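Local coordinates for carboxylesterase (Ferroplasma acidiphilum, PDB 3WJ2), which probably hydrolyses carboxylic esters, as a carboxylesterase of the alpha/beta-hydrolase fold from an acid-loving archaeon, at residues B[36-39]-B[40-43]; B[99-102]-B[103-107]. All blocks are in the same frame, centred on the assembly; numbering follows the deposited sequence.

Contact 1: B[36-39]-B[40-43]; sequences LDES and SLSS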
loop_
_atom_site.group_PDB
_atom_site.type_symbol
_atom_site.label_atom_id
_atom_site.label_comp_id
_atom_site.label_asym_id
_atom_site.label_seq_id
_atom_site.Cartn_x
_atom_site.Cartn_y
_atom_site.Cartn_z
ATOM N N LEU B 36 -29.845 15.762 3.175
ATOM C CA LEU B 36 -29.280 14.693 2.417
ATOM C C LEU B 36 -30.378 13.787 1.821
ATOM O O LEU B 36 -30.225 13.332 0.643
ATOM C CB LEU B 36 -28.303 13.904 3.317
ATOM C CG LEU B 36 -27.068 14.692 3.796
ATOM C CD1 LEU B 36 -26.320 13.784 4.873
ATOM C CD2 LEU B 36 -26.154 14.980 2.592
ATOM N N ASP B 37 -31.490 13.557 2.544
ATOM C CA ASP B 37 -32.485 12.648 1.985
ATOM C C ASP B 37 -33.225 13.345 0.813
ATOM O O ASP B 37 -33.476 12.714 -0.197
ATOM C CB ASP B 37 -33.537 12.205 2.992
ATOM C CG ASP B 37 -32.979 11.249 4.096
ATOM O OD1 ASP B 37 -31.872 10.745 3.852
ATOM O OD2 ASP B 37 -33.716 11.131 5.129
ATOM N N GLU B 38 -33.564 14.625 1.020
ATOM C CA GLU B 38 -34.326 15.334 -0.033
ATOM C C GLU B 38 -33.460 15.624 -1.255
ATOM O O GLU B 38 -33.941 15.471 -2.391
ATOM C CB GLU B 38 -35.042 16.576 0.502
ATOM C CG GLU B 38 -36.050 16.348 1.653
ATOM C CD GLU B 38 -37.319 15.495 1.283
ATOM O OE1 GLU B 38 -37.580 15.265 0.070
ATOM O OE2 GLU B 38 -38.019 15.011 2.219
ATOM N N SER B 39 -32.200 15.969 -1.035
ATOM C CA SER B 39 -31.217 16.101 -2.118
ATOM C C SER B 39 -31.184 14.845 -2.983
ATOM O O SER B 39 -31.197 14.921 -4.230
ATOM C CB SER B 39 -29.790 16.391 -1.587
ATOM O OG SER B 39 -29.743 17.733 -1.173
ATOM N N SER B 40 -31.121 13.681 -2.319
ATOM C CA SER B 40 -31.114 12.410 -3.005
ATOM C C SER B 40 -32.398 12.148 -3.827
ATOM O O SER B 40 -32.319 11.736 -4.999
ATOM C CB SER B 40 -30.792 11.257 -1.999
ATOM O OG SER B 40 -31.145 10.050 -2.620
ATOM N N LEU B 41 -33.564 12.382 -3.243
ATOM C CA LEU B 41 -34.818 12.114 -3.979
ATOM C C LEU B 41 -34.946 13.060 -5.204
ATOM O O LEU B 41 -35.444 12.628 -6.277
ATOM C CB LEU B 41 -36.068 12.212 -3.073
ATOM C CG LEU B 41 -36.078 11.215 -1.904
ATOM C CD1 LEU B 41 -37.202 11.523 -0.934
ATOM C CD2 LEU B 41 -36.247 9.860 -2.530
ATOM N N SER B 42 -34.511 14.304 -5.019
ATOM C CA SER B 42 -34.614 15.356 -6.109
ATOM C C SER B 42 -33.795 15.024 -7.343
ATOM O O SER B 42 -34.078 15.535 -8.431
ATOM C CB SER B 42 -34.160 16.700 -5.589
ATOM O OG SER B 42 -35.188 17.215 -4.772
ATOM N N SER B 43 -32.734 14.231 -7.177
ATOM C CA SER B 43 -31.731 14.127 -8.210
ATOM C C SER B 43 -31.648 12.736 -8.743
ATOM O O SER B 43 -30.829 12.474 -9.590
ATOM C CB SER B 43 -30.360 14.524 -7.652
ATOM O OG SER B 43 -29.880 13.466 -6.799
HETATM O O HOH W 1 -36.695 16.205 -2.672
#

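Contact 2: B[99-102]-B[103-107]; sequences CRFL and AKESG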
loop_
_atom_site.group_PDB
_atom_site.type_symbol
_atom_site.label_atom_id
_atom_site.label_comp_id
_atom_site.label_asym_id
_atom_site.label_seq_id
_atom_site.Cartn_x
_atom_site.Cartn_y
_atom_site.Cartn_z
ATOM N N CYS B 99 -32.825 -0.613 -4.203
ATOM C CA CYS B 99 -33.434 -1.858 -3.835
ATOM C C CYS B 99 -34.167 -2.566 -4.966
ATOM O O CYS B 99 -34.110 -3.740 -5.124
ATOM C CB CYS B 99 -34.323 -1.673 -2.623
ATOM S SG CYS B 99 -33.279 -1.503 -1.096
ATOM N N ARG B 100 -34.873 -1.740 -5.767
ATOM C CA ARG B 100 -35.401 -2.279 -7.022
ATOM C C ARG B 100 -34.352 -2.954 -7.923
ATOM O O ARG B 100 -34.579 -4.052 -8.385
ATOM C CB ARG B 100 -36.093 -1.148 -7.807
ATOM C CG ARG B 100 -37.471 -0.723 -7.169
ATOM C CD ARG B 100 -37.788 0.561 -7.876
ATOM N NE ARG B 100 -39.131 1.042 -7.524
ATOM C CZ ARG B 100 -40.249 0.770 -8.210
ATOM N NH1 ARG B 100 -40.271 0.004 -9.316
ATOM N NH2 ARG B 100 -41.404 1.274 -7.744
ATOM N N PHE B 101 -33.197 -2.297 -8.094
ATOM C CA PHE B 101 -32.138 -2.882 -8.861
ATOM C C PHE B 101 -31.590 -4.155 -8.255
ATOM O O PHE B 101 -31.389 -5.120 -8.957
ATOM C CB PHE B 101 -31.037 -1.808 -9.012
ATOM C CG PHE B 101 -29.871 -2.258 -9.885
ATOM C CD1 PHE B 101 -30.043 -2.368 -11.281
ATOM C CD2 PHE B 101 -28.632 -2.580 -9.352
ATOM C CE1 PHE B 101 -29.002 -2.726 -12.106
ATOM C CE2 PHE B 101 -27.584 -2.991 -10.191
ATOM C CZ PHE B 101 -27.774 -3.050 -11.573
ATOM N N LEU B 102 -31.397 -4.165 -6.931
ATOM C CA LEU B 102 -31.038 -5.451 -6.360
ATOM C C LEU B 102 -32.051 -6.520 -6.563
ATOM O O LEU B 102 -31.673 -7.646 -6.723
ATOM C CB LEU B 102 -30.861 -5.317 -4.845
ATOM C CG LEU B 102 -29.730 -4.423 -4.359
ATOM C CD1 LEU B 102 -29.705 -4.436 -2.735
ATOM C CD2 LEU B 102 -28.373 -4.849 -4.863
ATOM N N ALA B 103 -33.349 -6.215 -6.441
ATOM C CA ALA B 103 -34.339 -7.215 -6.714
ATOM C C ALA B 103 -34.347 -7.746 -8.155
ATOM O O ALA B 103 -34.431 -8.939 -8.336
ATOM C CB ALA B 103 -35.717 -6.622 -6.311
ATOM N N LYS B 104 -34.156 -6.815 -9.097
ATOM C CA LYS B 104 -34.186 -7.184 -10.513
ATOM C C LYS B 104 -32.970 -8.095 -10.825
ATOM O O LYS B 104 -33.093 -9.167 -11.424
ATOM C CB LYS B 104 -34.225 -5.969 -11.370
ATOM C CG LYS B 104 -34.343 -6.314 -12.883
ATOM C CD LYS B 104 -35.538 -5.573 -13.625
ATOM C CE LYS B 104 -36.758 -6.462 -13.990
ATOM N NZ LYS B 104 -37.936 -5.668 -14.438
ATOM N N GLU B 105 -31.793 -7.707 -10.308
ATOM C CA GLU B 105 -30.606 -8.471 -10.625
ATOM C C GLU B 105 -30.407 -9.796 -9.864
ATOM O O GLU B 105 -29.802 -10.748 -10.374
ATOM C CB GLU B 105 -29.377 -7.573 -10.390
ATOM C CG GLU B 105 -29.335 -6.329 -11.310
ATOM C CD GLU B 105 -29.231 -6.676 -12.789
ATOM O OE1 GLU B 105 -28.757 -7.776 -13.128
ATOM O OE2 GLU B 105 -29.782 -5.875 -13.618
ATOM N N SER B 106 -30.922 -9.890 -8.605
ATOM C CA SER B 106 -30.795 -11.079 -7.847
ATOM C C SER B 106 -31.901 -12.090 -8.120
ATOM O O SER B 106 -31.695 -13.242 -7.928
ATOM C CB SER B 106 -30.791 -10.810 -6.304
ATOM O OG SER B 106 -32.060 -10.233 -5.898
ATOM N N GLY B 107 -33.087 -11.570 -8.472
ATOM C CA GLY B 107 -34.187 -12.555 -8.584
ATOM C C GLY B 107 -34.741 -13.071 -7.295
ATOM O O GLY B 107 -35.469 -14.047 -7.298
#

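Contact 1: B[36-39]-B[40-43]
Glu38 and Leu41 meet one turn apart near the C-terminal end of the surface helix 29-43, in a chain with the alpha/beta-hydrolase fold. The Glu38 side chain leaves the backbone away from residues 40-43, but the bend at its second torsion (chi2 -65°) turns OE1 toward the side of the helix where Leu41 CD1 lies. There OE1 of Glu38 lies 3.9 Å from CD1 of Leu41, a light touch between a carboxylate oxygen and a methyl, the two side chains running at a slant to one another. The same bend places OE1 of Glu38 within reach of a water that gives it a hydrogen bond of 3.0 Å. This water donates its other proton to the backbone O of Glu38 and accepts from OG of Ser42 at 2.8 Å, so one molecule ties carboxylate, carbonyl and hydroxyl together on the exposed side of the helix.

Leu41 CG rests 3.5 Å from Asp37 O, the carbonyl that its own amide binds. The Asp37 side chain starts out away from residues 40-43; its OD1 accepts from Gly90 N and the side chain touches Phe89, Asn91 and Thr94, attaching the helix to the loop that holds Phe89 and Gly90. Leu36 also lies against Phe89, whereas Ser39 turns its OG back to Phe35 O. The helical i to i+4 bonds are regular through Ser40, Leu41 and Ser42; in the last, Ser42 N reaches Glu38 O at 2.9 Å with an N-H...O angle of 158°, and that carbonyl O also receives the bridging water.

Contact 2: B[99-102]-B[103-107]
Phe101 and Glu105, one turn apart, carry the side-chain contact at the C-terminal end of helix 96-106, the helix of a beta-alpha-beta unit between strands 78-82 and 109-113 of the alpha/beta-hydrolase sheet. It is a CH-pi interaction: CG of Glu105 sits 3.8 Å from the centroid of the Phe101 ring, only 16° off the ring normal, and thus over a face. With the Phe101 CG trans to its own backbone N (chi1 -176°), the ring is carried outward beside the helix, and the Glu105 chain, bent at chi2, lays CG over its face. OE2 of Glu105 comes to 3.6 Å from Phe101 CE1, the carboxylate plane inclined 46° to the ring. Phe101 also stacks with Phe287 and packs on helix 291-303.

Among the charged groups, Glu105 OE1 forms a salt bridge with Arg302, which probably helps to hold the carboxylate beside the ring. Arg100 pairs with Asp96, while Lys104 NZ hydrogen-bonds to the backbone O of Glu49.

In the packing against the sheet, Leu102 and Ala103 both touch Ile110 and Cys99 touches Tyr70 and Ser112.

Among the backbone bonds, Ala103 N to Cys99 O, Lys104 N to Arg100 O and Glu105 N to Phe101 O continue the i to i+4 pattern. Gly107 N still bonds to Ala103 O at 3.0 Å, but Gly107 has left helical geometry with a positive phi, a conformation suited to glycine where the chain turns toward strand 109-113. Ser106 OG is also hydrogen-bonded to Val108 N. The last turn is gripped twice at one acceptor of the buried Leu102: its O takes Ser106 N at 3.0 Å and Ser106 OG at 2.7 Å, from opposite faces of the carbonyl plane.

In the fold
Both are one-turn contacts near helix C-termini, with side chains i to i+3 in contact 1 and i to i+4 in contact 2. Contact 1 belongs to the surface helix 29-43, its centre about 18 Å from the centre of the chain; contact 2 belongs to helix 96-106, largely buried against the sheet and helix 291-303, about 15 Å from it. Their centres are about 21 Å apart and their nearest atoms about 11 Å, so they do not touch. Contact 1 is complete well before contact 2 begins. The Leu102 side chain lies near, without touching, a probable nucleophile elbow comprising Gly154, Ser156 and Gly158. Contact 1 instead meets the loop holding Phe89 and Gly90, just ahead of helix 96-106.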